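Local coordinates for thiamin pyrophosphokinase (Geobacillus thermodenitrificans, PDB 3K94), which probably catalyses the transfer of a pyrophosphate group from ATP to thiamin, giving thiamin diphosphate, the coenzyme form of vitamin B1, at residues B[79-84]-B[113-118]; B[43-48]-B[85-90]. All blocks are in the same frame, centred on the assembly; numbering follows the deposited sequence.

Interaction 1: residues B[79-84]-B[113-118]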
loop_
_atom_site.group_PDB
_atom_site.type_symbol
_atom_site.label_atom_id
_atom_site.label_comp_id
_atom_site.label_asym_id
_atom_site.label_seq_id
_atom_site.Cartn_x
_atom_site.Cartn_y
_atom_site.Cartn_z
ATOM N N THR B 79 12.498 11.235 5.900
ATOM C CA THR B 79 12.637 9.880 6.413
ATOM C C THR B 79 14.023 9.357 6.052
ATOM O O THR B 79 14.694 9.899 5.174
ATOM C CB THR B 79 11.569 8.921 5.853
ATOM O OG1 THR B 79 11.746 8.781 4.444
ATOM C CG2 THR B 79 10.163 9.449 6.128
ATOM N N ASP B 80 14.443 8.299 6.730
ATOM C CA ASP B 80 15.734 7.691 6.461
ATOM C C ASP B 80 15.793 7.051 5.076
ATOM O O ASP B 80 16.844 7.038 4.442
ATOM C CB ASP B 80 16.062 6.678 7.555
ATOM C CG ASP B 80 16.143 7.330 8.925
ATOM O OD1 ASP B 80 16.507 8.523 8.983
ATOM O OD2 ASP B 80 15.836 6.666 9.938
HETATM N N MSE B 81 14.666 6.515 4.614
HETATM C CA MSE B 81 14.598 5.937 3.288
HETATM C C MSE B 81 14.799 7.032 2.240
HETATM O O MSE B 81 15.468 6.830 1.217
HETATM C CB MSE B 81 13.240 5.266 3.081
HETATM C CG MSE B 81 13.096 4.594 1.734
HETATM SE SE MSE B 81 14.265 3.041 1.595
HETATM C CE MSE B 81 13.423 1.811 2.845
ATOM N N GLU B 82 14.211 8.194 2.501
ATOM C CA GLU B 82 14.305 9.325 1.590
ATOM C C GLU B 82 15.750 9.794 1.436
ATOM O O GLU B 82 16.244 9.932 0.320
ATOM C CB GLU B 82 13.438 10.494 2.070
ATOM C CG GLU B 82 13.676 11.759 1.272
ATOM C CD GLU B 82 12.649 12.835 1.550
ATOM O OE1 GLU B 82 12.058 12.826 2.647
ATOM O OE2 GLU B 82 12.436 13.692 0.670
ATOM N N ILE B 83 16.436 10.026 2.549
ATOM C CA ILE B 83 17.823 10.460 2.428
ATOM C C ILE B 83 18.656 9.388 1.745
ATOM O O ILE B 83 19.515 9.710 0.910
ATOM C CB ILE B 83 18.463 10.939 3.767
ATOM C CG1 ILE B 83 18.396 9.866 4.852
ATOM C CG2 ILE B 83 17.786 12.214 4.257
ATOM C CD1 ILE B 83 18.845 10.377 6.213
ATOM N N ALA B 84 18.380 8.117 2.059
ATOM C CA ALA B 84 19.088 7.025 1.385
ATOM C C ALA B 84 18.842 7.067 -0.123
ATOM O O ALA B 84 19.770 6.990 -0.919
ATOM C CB ALA B 84 18.697 5.658 1.972
ATOM N N VAL B 113 6.037 5.401 -1.923
ATOM C CA VAL B 113 5.523 5.492 -3.296
ATOM C C VAL B 113 5.659 6.929 -3.834
ATOM O O VAL B 113 5.983 7.131 -5.004
ATOM C CB VAL B 113 4.045 5.027 -3.402
ATOM C CG1 VAL B 113 3.484 5.336 -4.770
ATOM C CG2 VAL B 113 3.921 3.525 -3.129
ATOM N N GLU B 114 5.424 7.925 -2.978
ATOM C CA GLU B 114 5.626 9.322 -3.376
ATOM C C GLU B 114 7.086 9.605 -3.763
ATOM O O GLU B 114 7.351 10.413 -4.655
ATOM C CB GLU B 114 5.142 10.287 -2.286
ATOM C CG GLU B 114 3.627 10.203 -2.038
ATOM C CD GLU B 114 2.805 10.519 -3.285
ATOM O OE1 GLU B 114 3.082 11.546 -3.944
ATOM O OE2 GLU B 114 1.870 9.749 -3.603
ATOM N N LEU B 115 8.026 8.935 -3.098
ATOM C CA LEU B 115 9.443 9.015 -3.471
ATOM C C LEU B 115 9.680 8.448 -4.869
ATOM O O LEU B 115 10.382 9.048 -5.680
ATOM C CB LEU B 115 10.319 8.265 -2.464
ATOM C CG LEU B 115 10.614 8.963 -1.142
ATOM C CD1 LEU B 115 11.207 7.982 -0.145
ATOM C CD2 LEU B 115 11.576 10.104 -1.396
ATOM N N LEU B 116 9.101 7.287 -5.160
ATOM C CA LEU B 116 9.200 6.754 -6.511
ATOM C C LEU B 116 8.655 7.756 -7.544
ATOM O O LEU B 116 9.241 7.948 -8.619
ATOM C CB LEU B 116 8.502 5.397 -6.618
ATOM C CG LEU B 116 9.409 4.192 -6.326
ATOM C CD1 LEU B 116 10.084 4.345 -4.982
ATOM C CD2 LEU B 116 8.621 2.885 -6.400
ATOM N N LEU B 117 7.537 8.393 -7.210
ATOM C CA LEU B 117 6.938 9.397 -8.088
ATOM C C LEU B 117 7.821 10.611 -8.270
ATOM O O LEU B 117 7.972 11.110 -9.380
ATOM C CB LEU B 117 5.582 9.843 -7.557
ATOM C CG LEU B 117 4.566 8.720 -7.655
ATOM C CD1 LEU B 117 3.310 9.108 -6.907
ATOM C CD2 LEU B 117 4.299 8.417 -9.129
ATOM N N LYS B 118 8.400 11.093 -7.176
ATOM C CA LYS B 118 9.333 12.204 -7.265
ATOM C C LYS B 118 10.469 11.864 -8.221
ATOM O O LYS B 118 10.899 12.710 -9.007
ATOM C CB LYS B 118 9.883 12.584 -5.892
ATOM C CG LYS B 118 11.029 13.590 -5.968
ATOM C CD LYS B 118 11.497 14.010 -4.589
ATOM C CE LYS B 118 12.608 15.044 -4.666
ATOM N NZ LYS B 118 12.880 15.613 -3.319
HETATM O O HOH W 1 13.409 13.660 -1.846
#
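L115 pushes its branched end against E82 and the first turn of helix 80-88. One methyl, CD1, lies 3.8 Å from E82 CA, close to the backbone, while the other, CD2, rests 3.8 Å from E82 CG. The two side chains cross at about a right angle, and the fork of a leucine suits the spot because its methyls can straddle the base of the glutamate. M81, a selenomethionine, adds a looser apolar touch, its CG 4.3 Å from L115 CD1, before its chain leads away. This greasy part is the tight half of the contact.

The solvent side is looser and polar. E82 sets CG anti to the backbone N (chi1 171°) and stays extended, which carries its carboxylate past L115 toward K118, whose long straight chain reaches back across the gap. OE2 of E82 and NZ of K118 remain 4.4 Å apart, too far for a salt bridge. A water joins them, giving a hydrogen bond to E82 OE2 at 2.7 Å and accepting one from K118 NZ. The start of the helix is secured separately: T79, the N-cap, accepts a bond from E82 N through OG1 (3.2 Å), a role that its short hydroxyl side chain fits well.

The axes of segments 80-84 and 113-118, parts of helices 80-88 and 106-118, pass 10.8 Å apart and cross at only -22°, so the two segments run nearly parallel where they meet. L184 of the second subunit packs on both E82 and L115, I83 and A84 meet strand 46-48, and L116 and L117 face strand 131-136.

Interaction 2: residues B[43-48]-B[85-90]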
loop_
_atom_site.group_PDB
_atom_site.type_symbol
_atom_site.label_atom_id
_atom_site.label_comp_id
_atom_site.label_asym_id
_atom_site.label_seq_id
_atom_site.Cartn_x
_atom_site.Cartn_y
_atom_site.Cartn_z
ATOM N N ARG B 43 28.040 -6.414 3.924
ATOM C CA ARG B 43 28.447 -5.115 4.453
ATOM C C ARG B 43 27.785 -3.984 3.686
ATOM O O ARG B 43 27.983 -3.848 2.482
ATOM C CB ARG B 43 29.959 -4.933 4.395
ATOM C CG ARG B 43 30.432 -3.728 5.205
ATOM C CD ARG B 43 31.879 -3.388 4.899
ATOM N NE ARG B 43 32.433 -2.438 5.857
ATOM C CZ ARG B 43 32.357 -1.121 5.721
ATOM N NH1 ARG B 43 31.746 -0.598 4.664
ATOM N NH2 ARG B 43 32.889 -0.328 6.642
ATOM N N PRO B 44 26.993 -3.167 4.385
ATOM C CA PRO B 44 26.382 -2.014 3.732
ATOM C C PRO B 44 27.498 -1.080 3.297
ATOM O O PRO B 44 28.421 -0.843 4.070
ATOM C CB PRO B 44 25.568 -1.355 4.857
ATOM C CG PRO B 44 25.548 -2.328 5.979
ATOM C CD PRO B 44 26.776 -3.159 5.838
ATOM N N VAL B 45 27.429 -0.554 2.088
ATOM C CA VAL B 45 28.447 0.394 1.678
ATOM C C VAL B 45 28.155 1.704 2.390
ATOM O O VAL B 45 29.004 2.597 2.489
ATOM C CB VAL B 45 28.458 0.573 0.167
ATOM C CG1 VAL B 45 28.787 -0.768 -0.508
ATOM C CG2 VAL B 45 27.118 1.101 -0.299
ATOM N N ARG B 46 26.949 1.780 2.933
ATOM C CA ARG B 46 26.457 2.997 3.549
ATOM C C ARG B 46 25.218 2.661 4.373
ATOM O O ARG B 46 24.487 1.746 4.026
ATOM C CB ARG B 46 26.113 3.997 2.450
ATOM C CG ARG B 46 25.834 5.381 2.935
ATOM C CD ARG B 46 26.006 6.365 1.798
ATOM N NE ARG B 46 27.414 6.589 1.482
ATOM C CZ ARG B 46 28.004 7.782 1.506
ATOM N NH1 ARG B 46 27.309 8.870 1.825
ATOM N NH2 ARG B 46 29.290 7.890 1.201
ATOM N N ALA B 47 25.007 3.371 5.480
ATOM C CA ALA B 47 23.770 3.246 6.251
ATOM C C ALA B 47 23.195 4.620 6.600
ATOM O O ALA B 47 23.924 5.602 6.717
ATOM C CB ALA B 47 23.990 2.427 7.517
ATOM N N PHE B 48 21.881 4.681 6.763
ATOM C CA PHE B 48 21.192 5.935 7.042
ATOM C C PHE B 48 20.198 5.734 8.169
ATOM O O PHE B 48 19.409 4.793 8.142
ATOM C CB PHE B 48 20.413 6.391 5.816
ATOM C CG PHE B 48 21.266 6.707 4.634
ATOM C CD1 PHE B 48 21.655 5.711 3.757
ATOM C CD2 PHE B 48 21.654 8.012 4.377
ATOM C CE1 PHE B 48 22.426 6.008 2.649
ATOM C CE2 PHE B 48 22.420 8.316 3.267
ATOM C CZ PHE B 48 22.813 7.313 2.404
ATOM N N LEU B 85 17.583 7.216 -0.516
ATOM C CA LEU B 85 17.267 7.241 -1.937
ATOM C C LEU B 85 17.832 8.492 -2.623
ATOM O O LEU B 85 18.368 8.401 -3.729
ATOM C CB LEU B 85 15.767 7.126 -2.182
ATOM C CG LEU B 85 15.377 7.075 -3.660
ATOM C CD1 LEU B 85 15.945 5.836 -4.372
ATOM C CD2 LEU B 85 13.886 7.139 -3.775
ATOM N N ASP B 86 17.712 9.646 -1.964
ATOM C CA ASP B 86 18.281 10.889 -2.473
ATOM C C ASP B 86 19.764 10.690 -2.849
ATOM O O ASP B 86 20.244 11.195 -3.866
ATOM C CB ASP B 86 18.151 11.996 -1.424
ATOM C CG ASP B 86 16.733 12.529 -1.287
ATOM O OD1 ASP B 86 15.883 12.262 -2.170
ATOM O OD2 ASP B 86 16.469 13.224 -0.280
ATOM N N TRP B 87 20.485 9.938 -2.026
ATOM C CA TRP B 87 21.888 9.659 -2.289
ATOM C C TRP B 87 22.013 8.655 -3.434
ATOM O O TRP B 87 22.710 8.901 -4.421
ATOM C CB TRP B 87 22.597 9.155 -1.016
ATOM C CG TRP B 87 23.978 8.594 -1.272
ATOM C CD1 TRP B 87 25.148 9.304 -1.383
ATOM C CD2 TRP B 87 24.329 7.213 -1.465
ATOM N NE1 TRP B 87 26.194 8.450 -1.641
ATOM C CE2 TRP B 87 25.724 7.165 -1.693
ATOM C CE3 TRP B 87 23.602 6.017 -1.478
ATOM C CZ2 TRP B 87 26.405 5.967 -1.927
ATOM C CZ3 TRP B 87 24.283 4.826 -1.701
ATOM C CH2 TRP B 87 25.667 4.813 -1.926
ATOM N N ALA B 88 21.327 7.527 -3.302
ATOM C CA ALA B 88 21.333 6.482 -4.327
ATOM C C ALA B 88 21.138 7.006 -5.751
ATOM O O ALA B 88 21.842 6.583 -6.664
ATOM C CB ALA B 88 20.271 5.431 -4.013
ATOM N N VAL B 89 20.176 7.902 -5.955
ATOM C CA VAL B 89 19.901 8.381 -7.314
ATOM C C VAL B 89 21.028 9.226 -7.919
ATOM O O VAL B 89 20.948 9.614 -9.082
ATOM C CB VAL B 89 18.587 9.185 -7.418
ATOM C CG1 VAL B 89 17.414 8.342 -6.958
ATOM C CG2 VAL B 89 18.689 10.488 -6.629
ATOM N N GLU B 90 22.066 9.508 -7.136
ATOM C CA GLU B 90 23.229 10.234 -7.638
ATOM C C GLU B 90 24.365 9.322 -8.084
ATOM O O GLU B 90 25.370 9.799 -8.616
ATOM C CB GLU B 90 23.775 11.198 -6.580
ATOM C CG GLU B 90 22.852 12.336 -6.232
ATOM C CD GLU B 90 23.448 13.251 -5.183
ATOM O OE1 GLU B 90 22.958 14.389 -5.053
ATOM O OE2 GLU B 90 24.406 12.838 -4.491
#
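The carbonyl oxygen of W87 is held by two donors, E90 N at 2.9 Å and the side-chain NE2 of Q91, while the indole of the same residue reaches across to R46. No hydrogen bond links the two segments; flat surfaces do the work. The R46 guanidinium lies over one face of W87, with centres 4.2 Å apart and planes only 5° from parallel, offset so that W87 NE1 sits under its rim. Nearer the backbone, R46 CD stands 3.7 Å from the centroid of the six-membered ring of W87, a CH-pi contact over the face. A bend at chi3 (-74°) turns the arginine chain so that methylene and guanidinium both lie along the indole. Arginine suits this place because it offers a flat cation together with greasy methylenes, and the electron-rich indole would probably welcome both.

F48, two residues on and on the same side of the strand as R46, approaches obliquely, its CZ 3.9 Å from W87 CB, and V45 CG2 comes within 4.3 Å of W87 CH2. Without the indole, as with an alanine at W87, the R46 guanidinium would probably lose its aromatic platform and turn more freely, and a gap would open beside F48. A second, weak hold on R46 is a long ion pair with D70.

V28 of the adjoining strand also meets W87, while A47, on the other face of strand 46-48, touches helix 33-40. Strands 71-72 and 97-99 run parallel, and helix 80-88 links them across the sheet: this is the beta-alpha-beta crossover of an alpha/beta fold, here in the catalytic domain.

Overall arrangement
From the N terminus, segment 43-48 comes first, carrying strand 46-48 of the parallel part of the sheet. The chain then passes through helix 56-65 and strand 71-72 before entering helix 80-88, whose first half serves interaction 1 and whose second half serves interaction 2. Interaction 2 therefore closes a loop back to the strand across 36 residues, and interaction 1 closes another, of 28 residues, forward to helix 106-118. The two loops cross, their segments alternating along the chain. Helix 80-88 thus ties sheet and neighbouring helix together, and the contacts merge where A84 CB meets F48 CD1 at 3.5 Å and L115 CB meets L85 CD2 at 4.0 Å.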